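Local coordinates for protein LP04448p (Drosophila melanogaster, PDB 4QMH) that probably binds tubulin through an array of TOG domains, this one the fourth, and helps drive microtubule polymerization as a member of the XMAP215 family, at residues A[129-134]-A[160-165]; A[154-159]-A[181-186]; A[43-48]-A[81-86]; A[204-209]-A[231-236]. All coordinates share one frame; numbering follows the deposited sequence.

Interaction 1: A[129-134]-A[160-165]; sequences GGYKEF and ADKLPG. With SO4 (sulfate ion), chain B.
The phenol of Y131 and the long side chain of K162 make this contact, crossing at about a right angle. The polar part is slight: K162 NZ gives Y131 OH a weak hydrogen bond of 3.2 Å. That hydroxyl has stronger company on helix 112-129, where E127 OE2 and N123 OD1 both hydrogen-bond to it, so the lysine is a lesser partner, and its charge would probably suit the nearby E127.

The apolar part belongs to the lysine methylenes. K162 bends at its second torsion (chi2 -66°) and then runs extended, which lays CD 4.1 Å from Y131 CE2, oblique to the ring, and brings CE 3.5 Å from Y131 OH.

A sulfate, probably from the crystallisation liquor, sits at the other end of the tyrosine. Y131 N points at its O2 over 2.8 Å in a nearly straight bond (171°), and the same oxygen lies in the ring plane, at the edge, 3.4 Å from Y131 CD1. K132 N adds a weak bond to O4 at 3.1 Å, and S170 OG also binds the ion. G130, with phi at 101°, is where the chain leaves the helix, and the next two amides meet the ion.

The turn after helix 112-129 thus packs against the end of helix 149-162, as in the stacked helices of a TOG domain.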
loop_
_atom_site.group_PDB
_atom_site.type_symbol
_atom_site.label_atom_id
_atom_site.label_comp_id
_atom_site.label_asym_id
_atom_site.label_seq_id
_atom_site.Cartn_x
_atom_site.Cartn_y
_atom_site.Cartn_z
ATOM N N GLY A 129 -12.089 3.457 0.684
ATOM C CA GLY A 129 -11.972 3.755 2.098
ATOM C C GLY A 129 -11.239 5.044 2.396
ATOM O O GLY A 129 -11.229 5.498 3.541
ATOM N N GLY A 130 -10.625 5.623 1.368
ATOM C CA GLY A 130 -9.808 6.814 1.517
ATOM C C GLY A 130 -8.325 6.482 1.541
ATOM O O GLY A 130 -7.914 5.425 2.010
ATOM N N TYR A 131 -7.509 7.392 1.029
ATOM C CA TYR A 131 -6.078 7.156 0.976
ATOM C C TYR A 131 -5.417 7.495 2.309
ATOM O O TYR A 131 -4.254 7.174 2.533
ATOM C CB TYR A 131 -5.468 7.982 -0.155
ATOM C CG TYR A 131 -5.685 7.394 -1.529
ATOM C CD1 TYR A 131 -6.847 7.655 -2.249
ATOM C CD2 TYR A 131 -4.728 6.579 -2.109
ATOM C CE1 TYR A 131 -7.034 7.111 -3.519
ATOM C CE2 TYR A 131 -4.905 6.042 -3.361
ATOM C CZ TYR A 131 -6.058 6.306 -4.062
ATOM O OH TYR A 131 -6.226 5.751 -5.315
ATOM N N LYS A 132 -6.175 8.120 3.202
ATOM C CA LYS A 132 -5.635 8.629 4.455
ATOM C C LYS A 132 -4.984 7.532 5.283
ATOM O O LYS A 132 -3.926 7.739 5.873
ATOM C CB LYS A 132 -6.751 9.302 5.259
ATOM C CG LYS A 132 -6.314 9.897 6.581
ATOM C CD LYS A 132 -7.414 10.797 7.139
ATOM C CE LYS A 132 -7.115 11.249 8.562
ATOM N NZ LYS A 132 -7.285 10.142 9.543
ATOM N N GLU A 133 -5.619 6.361 5.330
ATOM C CA GLU A 133 -5.104 5.267 6.148
ATOM C C GLU A 133 -3.791 4.682 5.657
ATOM O O GLU A 133 -3.130 3.963 6.416
ATOM C CB GLU A 133 -6.138 4.146 6.307
ATOM C CG GLU A 133 -7.242 4.471 7.292
ATOM C CD GLU A 133 -8.205 5.486 6.730
ATOM O OE1 GLU A 133 -8.270 5.620 5.488
ATOM O OE2 GLU A 133 -8.902 6.143 7.519
ATOM N N PHE A 134 -3.398 4.974 4.415
ATOM C CA PHE A 134 -2.115 4.474 3.888
ATOM C C PHE A 134 -0.933 5.243 4.470
ATOM O O PHE A 134 0.203 4.758 4.475
ATOM C CB PHE A 134 -2.043 4.611 2.363
ATOM C CG PHE A 134 -3.019 3.744 1.612
ATOM C CD1 PHE A 134 -3.383 2.499 2.089
ATOM C CD2 PHE A 134 -3.557 4.181 0.412
ATOM C CE1 PHE A 134 -4.281 1.711 1.381
ATOM C CE2 PHE A 134 -4.452 3.396 -0.306
ATOM C CZ PHE A 134 -4.815 2.166 0.183
ATOM N N ALA A 160 4.347 9.499 -6.579
ATOM C CA ALA A 160 4.444 10.640 -7.489
ATOM C C ALA A 160 3.100 10.909 -8.145
ATOM O O ALA A 160 2.725 12.057 -8.395
ATOM C CB ALA A 160 5.525 10.389 -8.559
ATOM N N ASP A 161 2.365 9.835 -8.398
ATOM C CA ASP A 161 1.070 9.898 -9.054
ATOM C C ASP A 161 -0.017 10.398 -8.100
ATOM O O ASP A 161 -0.855 11.203 -8.488
ATOM C CB ASP A 161 0.711 8.515 -9.612
ATOM C CG ASP A 161 -0.609 8.507 -10.364
ATOM O OD1 ASP A 161 -0.850 9.439 -11.158
ATOM O OD2 ASP A 161 -1.405 7.562 -10.161
ATOM N N LYS A 162 0.013 9.938 -6.852
ATOM C CA LYS A 162 -1.109 10.157 -5.941
ATOM C C LYS A 162 -0.974 11.375 -5.027
ATOM O O LYS A 162 -1.963 12.081 -4.788
ATOM C CB LYS A 162 -1.357 8.903 -5.089
ATOM C CG LYS A 162 -1.761 7.676 -5.886
ATOM C CD LYS A 162 -3.118 7.851 -6.543
ATOM C CE LYS A 162 -3.521 6.604 -7.314
ATOM N NZ LYS A 162 -4.820 6.792 -8.024
ATOM N N LEU A 163 0.226 11.633 -4.509
ATOM C CA LEU A 163 0.386 12.736 -3.550
ATOM C C LEU A 163 -0.073 14.107 -4.068
ATOM O O LEU A 163 -0.677 14.872 -3.319
ATOM C CB LEU A 163 1.824 12.837 -3.042
ATOM C CG LEU A 163 2.252 11.775 -2.036
ATOM C CD1 LEU A 163 3.748 11.911 -1.750
ATOM C CD2 LEU A 163 1.439 11.907 -0.757
ATOM N N PRO A 164 0.227 14.435 -5.332
ATOM C CA PRO A 164 -0.184 15.783 -5.751
ATOM C C PRO A 164 -1.708 15.989 -5.751
ATOM O O PRO A 164 -2.167 17.132 -5.657
ATOM C CB PRO A 164 0.391 15.899 -7.171
ATOM C CG PRO A 164 1.567 14.961 -7.174
ATOM C CD PRO A 164 1.109 13.791 -6.323
ATOM N N GLY A 165 -2.481 14.906 -5.827
ATOM C CA GLY A 165 -3.928 15.021 -5.901
ATOM C C GLY A 165 -4.661 14.794 -4.591
ATOM O O GLY A 165 -5.893 14.820 -4.544
HETATM S S SO4 B . -9.065 10.473 0.924
HETATM O O1 SO4 B . -10.514 10.314 1.079
HETATM O O2 SO4 B . -8.598 9.673 -0.202
HETATM O O3 SO4 B . -8.753 11.879 0.649
HETATM O O4 SO4 B . -8.406 10.053 2.162
#

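Interaction 2: A[154-159]-A[181-186]; sequences ELWAWL and PHLYAH
W156 reaches across to H186 and gives the one hydrogen bond of this contact, from NE1 to ND1 at 2.9 Å. It is nearly straight (169°) and lies in the planes of both rings, which stand nearly perpendicular and meet rim to rim. Because the indole donates here, H186 ND1 must act as the acceptor, and any proton of this imidazole would be expected on NE2. W156 carries CG opposite its carbonyl carbon (chi1 -76°), which places the indole toward helix 173-186.

The far end of the indole rests on L183. CD1 of the leucine stands over one face of the six-membered ring, 4.1 Å from its centroid, a CH-pi contact, while L183 CB comes 3.6 Å from W156 CH2. The backbone joins in at the indole's edge, with H182 C near the ring plane, 3.7 Å from W156 CZ2.

H182 O lies 3.1 Å above the plane of the H186 ring, toward its rim; in the next shell V194 touches that histidine. The axes of the two segments stay 12.6 Å apart, 114° apart in direction, and the tryptophan bridges that distance among L144 of helix 139-145 and N197 and A201 of helix 192-209.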
loop_
_atom_site.group_PDB
_atom_site.type_symbol
_atom_site.label_atom_id
_atom_site.label_comp_id
_atom_site.label_asym_id
_atom_site.label_seq_id
_atom_site.Cartn_x
_atom_site.Cartn_y
_atom_site.Cartn_z
ATOM N N GLU A 154 7.966 0.868 -8.283
ATOM C CA GLU A 154 6.503 0.966 -8.263
ATOM C C GLU A 154 6.030 1.966 -7.224
ATOM O O GLU A 154 5.102 2.731 -7.472
ATOM C CB GLU A 154 5.850 -0.385 -7.963
ATOM C CG GLU A 154 6.105 -1.465 -8.973
ATOM C CD GLU A 154 5.426 -1.232 -10.307
ATOM O OE1 GLU A 154 4.461 -0.444 -10.380
ATOM O OE2 GLU A 154 5.868 -1.851 -11.292
ATOM N N LEU A 155 6.668 1.951 -6.059
ATOM C CA LEU A 155 6.171 2.749 -4.940
ATOM C C LEU A 155 6.430 4.242 -5.130
ATOM O O LEU A 155 5.558 5.069 -4.856
ATOM C CB LEU A 155 6.739 2.231 -3.614
ATOM C CG LEU A 155 6.104 2.780 -2.342
ATOM C CD1 LEU A 155 4.571 2.841 -2.444
ATOM C CD2 LEU A 155 6.546 1.943 -1.150
ATOM N N TRP A 156 7.612 4.605 -5.624
ATOM C CA TRP A 156 7.837 6.002 -5.969
ATOM C C TRP A 156 6.908 6.485 -7.095
ATOM O O TRP A 156 6.479 7.635 -7.095
ATOM C CB TRP A 156 9.305 6.272 -6.325
ATOM C CG TRP A 156 10.213 6.323 -5.123
ATOM C CD1 TRP A 156 11.306 5.533 -4.890
ATOM C CD2 TRP A 156 10.107 7.203 -3.990
ATOM N NE1 TRP A 156 11.886 5.873 -3.695
ATOM C CE2 TRP A 156 11.168 6.886 -3.117
ATOM C CE3 TRP A 156 9.217 8.223 -3.630
ATOM C CZ2 TRP A 156 11.370 7.554 -1.903
ATOM C CZ3 TRP A 156 9.416 8.881 -2.427
ATOM C CH2 TRP A 156 10.486 8.545 -1.575
ATOM N N ALA A 157 6.594 5.618 -8.054
ATOM C CA ALA A 157 5.690 6.017 -9.132
ATOM C C ALA A 157 4.321 6.301 -8.546
ATOM O O ALA A 157 3.650 7.253 -8.931
ATOM C CB ALA A 157 5.583 4.918 -10.174
ATOM N N TRP A 158 3.906 5.449 -7.613
ATOM C CA TRP A 158 2.589 5.580 -7.009
ATOM C C TRP A 158 2.519 6.844 -6.172
ATOM O O TRP A 158 1.550 7.589 -6.251
ATOM C CB TRP A 158 2.267 4.344 -6.172
ATOM C CG TRP A 158 0.911 4.369 -5.507
ATOM C CD1 TRP A 158 -0.287 4.046 -6.072
ATOM C CD2 TRP A 158 0.640 4.688 -4.137
ATOM N NE1 TRP A 158 -1.305 4.160 -5.135
ATOM C CE2 TRP A 158 -0.758 4.561 -3.942
ATOM C CE3 TRP A 158 1.441 5.085 -3.059
ATOM C CZ2 TRP A 158 -1.364 4.809 -2.714
ATOM C CZ3 TRP A 158 0.834 5.339 -1.840
ATOM C CH2 TRP A 158 -0.557 5.197 -1.678
ATOM N N LEU A 159 3.553 7.103 -5.381
ATOM C CA LEU A 159 3.575 8.326 -4.590
ATOM C C LEU A 159 3.581 9.554 -5.491
ATOM O O LEU A 159 2.897 10.533 -5.210
ATOM C CB LEU A 159 4.784 8.350 -3.647
ATOM C CG LEU A 159 4.747 7.328 -2.501
ATOM C CD1 LEU A 159 6.128 7.174 -1.858
ATOM C CD2 LEU A 159 3.718 7.730 -1.458
ATOM N N PRO A 181 14.153 10.640 4.143
ATOM C CA PRO A 181 15.493 10.046 4.009
ATOM C C PRO A 181 15.584 9.091 2.828
ATOM O O PRO A 181 16.636 8.990 2.184
ATOM C CB PRO A 181 15.668 9.281 5.325
ATOM C CG PRO A 181 14.792 10.006 6.295
ATOM C CD PRO A 181 13.596 10.449 5.492
ATOM N N HIS A 182 14.493 8.398 2.530
ATOM C CA HIS A 182 14.513 7.431 1.436
ATOM C C HIS A 182 14.465 8.181 0.114
ATOM O O HIS A 182 15.126 7.802 -0.841
ATOM C CB HIS A 182 13.359 6.449 1.572
ATOM C CG HIS A 182 13.299 5.809 2.920
ATOM N ND1 HIS A 182 14.253 4.915 3.357
ATOM C CD2 HIS A 182 12.425 5.959 3.942
ATOM C CE1 HIS A 182 13.957 4.529 4.587
ATOM N NE2 HIS A 182 12.854 5.148 4.965
ATOM N N LEU A 183 13.709 9.270 0.070
ATOM C CA LEU A 183 13.680 10.089 -1.129
ATOM C C LEU A 183 15.094 10.590 -1.434
ATOM O O LEU A 183 15.553 10.534 -2.577
ATOM C CB LEU A 183 12.756 11.281 -0.917
ATOM C CG LEU A 183 12.667 12.253 -2.092
ATOM C CD1 LEU A 183 11.948 11.605 -3.242
ATOM C CD2 LEU A 183 11.917 13.490 -1.632
ATOM N N TYR A 184 15.787 11.085 -0.409
ATOM C CA TYR A 184 17.106 11.685 -0.620
ATOM C C TYR A 184 18.155 10.658 -1.052
ATOM O O TYR A 184 19.088 10.976 -1.793
ATOM C CB TYR A 184 17.563 12.452 0.625
ATOM C CG TYR A 184 16.775 13.725 0.873
ATOM C CD1 TYR A 184 15.838 14.176 -0.051
ATOM C CD2 TYR A 184 16.990 14.490 2.017
ATOM C CE1 TYR A 184 15.121 15.342 0.164
ATOM C CE2 TYR A 184 16.275 15.665 2.241
ATOM C CZ TYR A 184 15.344 16.078 1.307
ATOM O OH TYR A 184 14.626 17.235 1.515
ATOM N N ALA A 185 17.997 9.419 -0.608
ATOM C CA ALA A 185 18.884 8.359 -1.076
ATOM C C ALA A 185 18.525 7.922 -2.494
ATOM O O ALA A 185 19.404 7.740 -3.338
ATOM C CB ALA A 185 18.830 7.180 -0.145
ATOM N N HIS A 186 17.232 7.750 -2.751
ATOM C CA HIS A 186 16.788 7.141 -4.005
ATOM C C HIS A 186 16.849 8.071 -5.214
ATOM O O HIS A 186 16.901 7.601 -6.346
ATOM C CB HIS A 186 15.401 6.500 -3.841
ATOM C CG HIS A 186 15.368 5.418 -2.810
ATOM N ND1 HIS A 186 14.194 4.880 -2.321
ATOM C CD2 HIS A 186 16.370 4.780 -2.161
ATOM C CE1 HIS A 186 14.477 3.962 -1.418
ATOM N NE2 HIS A 186 15.793 3.886 -1.298
#

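Interaction 3: A[43-48]-A[81-86]; sequences AIISEA and CEQLAT
I45 and Q83 bury most of the surface here, and the two side chains cross at a slant. The glutamine leaves its helix with CG anti to the backbone N (chi1 175°) and stays extended, so its amide arrives over the branched side chain of I45. Q83 NE2 comes 3.4 Å from I45 CB, and the methylene CG of the glutamine packs 3.6 Å from I45 CG2. On the isoleucine, CG2 meets both the aliphatic stem and the amide, and CB faces the amide.

The other branch of I45 serves the third residue, L84. I45 CD1 meets L84 CD1 at 3.9 Å, methyl to methyl, the two side chains crossing at about a right angle.

The amide's polar partner lies one turn before S46: Q83 NE2 is hydrogen-bonded to Q42 O, just ahead of segment 43-48. S46 OG is also near, 3.0 Å from Q83 NE2, but the angle is poor for a bond, and that hydroxyl is instead bonded to Q42 OE1. Q42 therefore serves both polar ends, fixing the glutamine by its backbone and the serine by its side chain.

The segments of helices 31-48 and 71-88 run in nearly the same direction, 25° apart, with axes 10.2 Å from each other. I80 and A87 also touch I45, I51 in a loop touches L84, and A85 packs on S124 and F125 of helix 112-129, which continues the row of helices.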
loop_
_atom_site.group_PDB
_atom_site.type_symbol
_atom_site.label_atom_id
_atom_site.label_comp_id
_atom_site.label_asym_id
_atom_site.label_seq_id
_atom_site.Cartn_x
_atom_site.Cartn_y
_atom_site.Cartn_z
ATOM N N ALA A 43 -16.530 -17.656 -2.104
ATOM C CA ALA A 43 -17.955 -17.942 -2.254
ATOM C C ALA A 43 -18.784 -17.228 -1.182
ATOM O O ALA A 43 -19.906 -16.775 -1.449
ATOM C CB ALA A 43 -18.211 -19.452 -2.248
ATOM N N ILE A 44 -18.233 -17.139 0.027
ATOM C CA ILE A 44 -18.898 -16.446 1.131
ATOM C C ILE A 44 -19.083 -14.976 0.780
ATOM O O ILE A 44 -20.174 -14.418 0.947
ATOM C CB ILE A 44 -18.096 -16.553 2.455
ATOM C CG1 ILE A 44 -18.209 -17.956 3.055
ATOM C CG2 ILE A 44 -18.614 -15.538 3.460
ATOM C CD1 ILE A 44 -17.162 -18.243 4.110
ATOM N N ILE A 45 -18.016 -14.351 0.281
ATOM C CA ILE A 45 -18.087 -12.947 -0.107
ATOM C C ILE A 45 -19.035 -12.734 -1.295
ATOM O O ILE A 45 -19.874 -11.831 -1.271
ATOM C CB ILE A 45 -16.684 -12.357 -0.415
ATOM C CG1 ILE A 45 -15.783 -12.491 0.815
ATOM C CG2 ILE A 45 -16.824 -10.899 -0.847
ATOM C CD1 ILE A 45 -14.306 -12.336 0.514
ATOM N N SER A 46 -18.909 -13.563 -2.331
ATOM C CA SER A 46 -19.768 -13.452 -3.508
ATOM C C SER A 46 -21.250 -13.575 -3.169
ATOM O O SER A 46 -22.089 -12.839 -3.700
ATOM C CB SER A 46 -19.403 -14.532 -4.533
ATOM O OG SER A 46 -18.201 -14.191 -5.196
ATOM N N GLU A 47 -21.573 -14.519 -2.295
ATOM C CA GLU A 47 -22.970 -14.781 -1.952
ATOM C C GLU A 47 -23.558 -13.608 -1.164
ATOM O O GLU A 47 -24.723 -13.252 -1.346
ATOM C CB GLU A 47 -23.085 -16.078 -1.145
ATOM C CG GLU A 47 -24.504 -16.389 -0.644
ATOM C CD GLU A 47 -25.509 -16.649 -1.765
ATOM O OE1 GLU A 47 -25.110 -16.674 -2.951
ATOM O OE2 GLU A 47 -26.707 -16.835 -1.454
ATOM N N ALA A 48 -22.755 -13.003 -0.291
ATOM C CA ALA A 48 -23.211 -11.842 0.468
ATOM C C ALA A 48 -23.324 -10.573 -0.393
ATOM O O ALA A 48 -24.248 -9.765 -0.222
ATOM C CB ALA A 48 -22.295 -11.604 1.670
ATOM N N CYS A 81 -8.766 -9.937 -1.867
ATOM C CA CYS A 81 -8.769 -8.649 -1.188
ATOM C C CYS A 81 -9.450 -7.582 -2.037
ATOM O O CYS A 81 -10.112 -6.703 -1.506
ATOM C CB CYS A 81 -7.353 -8.216 -0.803
ATOM S SG CYS A 81 -6.668 -9.187 0.536
ATOM N N GLU A 82 -9.300 -7.665 -3.353
ATOM C CA GLU A 82 -9.975 -6.707 -4.221
ATOM C C GLU A 82 -11.481 -6.931 -4.132
ATOM O O GLU A 82 -12.248 -5.972 -4.012
ATOM C CB GLU A 82 -9.487 -6.798 -5.669
ATOM C CG GLU A 82 -9.776 -5.532 -6.465
ATOM C CD GLU A 82 -9.147 -5.537 -7.843
ATOM O OE1 GLU A 82 -8.059 -6.129 -8.007
ATOM O OE2 GLU A 82 -9.746 -4.945 -8.766
ATOM N N GLN A 83 -11.884 -8.200 -4.147
ATOM C CA GLN A 83 -13.286 -8.582 -3.985
ATOM C C GLN A 83 -13.822 -8.073 -2.640
ATOM O O GLN A 83 -14.947 -7.569 -2.549
ATOM C CB GLN A 83 -13.409 -10.104 -4.093
ATOM C CG GLN A 83 -14.788 -10.676 -3.833
ATOM C CD GLN A 83 -14.784 -12.198 -3.768
ATOM O OE1 GLN A 83 -13.727 -12.834 -3.731
ATOM N NE2 GLN A 83 -15.968 -12.787 -3.760
ATOM N N LEU A 84 -13.007 -8.190 -1.598
ATOM C CA LEU A 84 -13.420 -7.758 -0.274
ATOM C C LEU A 84 -13.637 -6.245 -0.254
ATOM O O LEU A 84 -14.600 -5.740 0.341
ATOM C CB LEU A 84 -12.368 -8.179 0.768
ATOM C CG LEU A 84 -12.745 -8.078 2.246
ATOM C CD1 LEU A 84 -13.719 -9.188 2.662
ATOM C CD2 LEU A 84 -11.489 -8.142 3.098
ATOM N N ALA A 85 -12.748 -5.509 -0.914
ATOM C CA ALA A 85 -12.873 -4.055 -0.944
ATOM C C ALA A 85 -14.196 -3.652 -1.575
ATOM O O ALA A 85 -14.919 -2.805 -1.053
ATOM C CB ALA A 85 -11.718 -3.436 -1.716
ATOM N N THR A 86 -14.500 -4.266 -2.710
ATOM C CA THR A 86 -15.727 -3.959 -3.429
ATOM C C THR A 86 -16.947 -4.255 -2.555
ATOM O O THR A 86 -17.883 -3.462 -2.497
ATOM C CB THR A 86 -15.795 -4.746 -4.748
ATOM O OG1 THR A 86 -14.721 -4.319 -5.605
ATOM C CG2 THR A 86 -17.141 -4.516 -5.444
#

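Interaction 4: A[204-209]-A[231-236]; sequences GIMIHL and AALEKA
M206 lies nearest A236 across this contact, their CA atoms 7.8 Å apart, where the last turns of helix 192-209 and helix 226-236 come together. One methionine does nearly all the reaching. Its CG stands anti to the backbone N (chi1 -165°) and the chain runs on straight as far as SD; a bend at the third torsion (chi3 -73°) then sets the terminal methyl against the facing helix.

That methyl, CE, is the atom through which M206 touches the other segment, and three groups meet it. L233 O is the nearest, 3.5 Å from M206 CE. L233 also supplies its side chain, with CD2 3.9 Å and CB 4.0 Å from M206 CE, so the methyl leans on both the carbonyl and the isobutyl group of a single residue. A236, one turn further on, adds its CB at 4.2 Å from M206 CE.

Other residues pack on the same three: M214 of helix 211-221 touches both M206 and L233, F211 packs on L233, L240 near the C-terminus packs on M206, and V202 lies against A236.

The chemistry is almost wholly dispersive. All three touching residues are buried, and what joins them is methyl packing against L233 and A236, plus a close approach of the methyl to the L233 carbonyl, with no polar bond between the two segments. The contact is apolar and non-directional: the bent methionine reaches helix 226-236, and its methyl rests between L233 and A236.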
loop_
_atom_site.group_PDB
_atom_site.type_symbol
_atom_site.label_atom_id
_atom_site.label_comp_id
_atom_site.label_asym_id
_atom_site.label_seq_id
_atom_site.Cartn_x
_atom_site.Cartn_y
_atom_site.Cartn_z
ATOM N N GLY A 204 5.488 15.941 -5.443
ATOM C CA GLY A 204 4.421 15.433 -4.601
ATOM C C GLY A 204 4.716 15.527 -3.116
ATOM O O GLY A 204 3.853 15.915 -2.341
ATOM N N ILE A 205 5.919 15.124 -2.706
ATOM C CA ILE A 205 6.342 15.255 -1.314
ATOM C C ILE A 205 6.330 16.719 -0.896
ATOM O O ILE A 205 5.807 17.076 0.162
ATOM C CB ILE A 205 7.768 14.672 -1.099
ATOM C CG1 ILE A 205 7.810 13.182 -1.486
ATOM C CG2 ILE A 205 8.249 14.913 0.334
ATOM C CD1 ILE A 205 7.221 12.250 -0.459
ATOM N N MET A 206 6.891 17.583 -1.734
ATOM C CA MET A 206 6.962 19.001 -1.390
ATOM C C MET A 206 5.594 19.671 -1.289
ATOM O O MET A 206 5.428 20.619 -0.529
ATOM C CB MET A 206 7.824 19.746 -2.403
ATOM C CG MET A 206 8.244 21.127 -1.926
ATOM S SD MET A 206 9.297 21.950 -3.117
ATOM C CE MET A 206 10.810 21.018 -2.900
ATOM N N ILE A 207 4.624 19.198 -2.066
ATOM C CA ILE A 207 3.275 19.750 -1.987
ATOM C C ILE A 207 2.730 19.615 -0.564
ATOM O O ILE A 207 1.980 20.476 -0.090
ATOM C CB ILE A 207 2.333 19.084 -3.010
ATOM C CG1 ILE A 207 2.569 19.684 -4.393
ATOM C CG2 ILE A 207 0.869 19.217 -2.586
ATOM C CD1 ILE A 207 1.906 18.912 -5.511
ATOM N N HIS A 208 3.144 18.562 0.133
ATOM C CA HIS A 208 2.693 18.330 1.503
ATOM C C HIS A 208 3.609 18.884 2.596
ATOM O O HIS A 208 3.133 19.287 3.653
ATOM C CB HIS A 208 2.418 16.835 1.720
ATOM C CG HIS A 208 1.267 16.335 0.910
ATOM N ND1 HIS A 208 -0.027 16.334 1.383
ATOM C CD2 HIS A 208 1.203 15.878 -0.364
ATOM C CE1 HIS A 208 -0.836 15.880 0.444
ATOM N NE2 HIS A 208 -0.114 15.587 -0.624
ATOM N N LEU A 209 4.915 18.912 2.350
ATOM C CA LEU A 209 5.848 19.382 3.373
ATOM C C LEU A 209 6.298 20.820 3.159
ATOM O O LEU A 209 6.605 21.531 4.123
ATOM C CB LEU A 209 7.079 18.478 3.444
ATOM C CG LEU A 209 6.805 17.046 3.892
ATOM C CD1 LEU A 209 8.135 16.301 4.125
ATOM C CD2 LEU A 209 5.931 17.027 5.143
ATOM N N ALA A 231 19.473 20.519 -5.718
ATOM C CA ALA A 231 19.078 20.807 -7.095
ATOM C C ALA A 231 17.668 20.306 -7.374
ATOM O O ALA A 231 16.873 21.000 -8.006
ATOM C CB ALA A 231 20.073 20.195 -8.084
ATOM N N ALA A 232 17.359 19.099 -6.898
ATOM C CA ALA A 232 16.022 18.521 -7.054
ATOM C C ALA A 232 14.957 19.347 -6.333
ATOM O O ALA A 232 13.871 19.576 -6.861
ATOM C CB ALA A 232 16.006 17.084 -6.554
ATOM N N LEU A 233 15.263 19.800 -5.124
ATOM C CA LEU A 233 14.314 20.625 -4.386
ATOM C C LEU A 233 14.083 21.925 -5.143
ATOM O O LEU A 233 12.949 22.393 -5.254
ATOM C CB LEU A 233 14.803 20.905 -2.960
ATOM C CG LEU A 233 15.084 19.709 -2.046
ATOM C CD1 LEU A 233 15.532 20.210 -0.673
ATOM C CD2 LEU A 233 13.862 18.838 -1.919
ATOM N N GLU A 234 15.155 22.501 -5.683
ATOM C CA GLU A 234 15.025 23.785 -6.375
ATOM C C GLU A 234 14.282 23.631 -7.699
ATOM O O GLU A 234 13.562 24.546 -8.124
ATOM C CB GLU A 234 16.396 24.433 -6.579
ATOM C CG GLU A 234 16.990 24.954 -5.288
ATOM C CD GLU A 234 18.431 25.418 -5.418
ATOM O OE1 GLU A 234 19.152 24.918 -6.307
ATOM O OE2 GLU A 234 18.846 26.279 -4.613
ATOM N N LYS A 235 14.449 22.477 -8.340
ATOM C CA LYS A 235 13.767 22.200 -9.603
ATOM C C LYS A 235 12.247 22.067 -9.412
ATOM O O LYS A 235 11.471 22.478 -10.274
ATOM C CB LYS A 235 14.351 20.955 -10.275
ATOM C CG LYS A 235 13.776 20.659 -11.647
ATOM C CD LYS A 235 14.403 19.409 -12.237
ATOM C CE LYS A 235 13.888 19.130 -13.645
ATOM N NZ LYS A 235 14.533 17.922 -14.242
ATOM N N ALA A 236 11.834 21.517 -8.270
ATOM C CA ALA A 236 10.416 21.251 -7.998
ATOM C C ALA A 236 9.667 22.482 -7.505
ATOM O O ALA A 236 8.484 22.674 -7.802
ATOM C CB ALA A 236 10.279 20.126 -6.980
#

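Interactions 2 and 4 are buried throughout, whereas interactions 1 and 3 combine buried residues with more exposed polar ones. Helix 149-162 serves both interaction 1 and interaction 2, which touch where W158 packs on Y131 and F134. Helix 192-209 of interaction 4 is tied back to interaction 1 by a probable hydrogen bond from H208 NE2 to L163 O. Interaction 3 stands apart near the N-terminal end, its centre about 40 Å from that of interaction 4. Chemistry follows place: a nearly straight indole-to-imidazole hydrogen bond in interaction 2, apolar packing of a methionine methyl in 4, an amide lying on aliphatic carbon in 3, a weak lysine-phenol bond in 1.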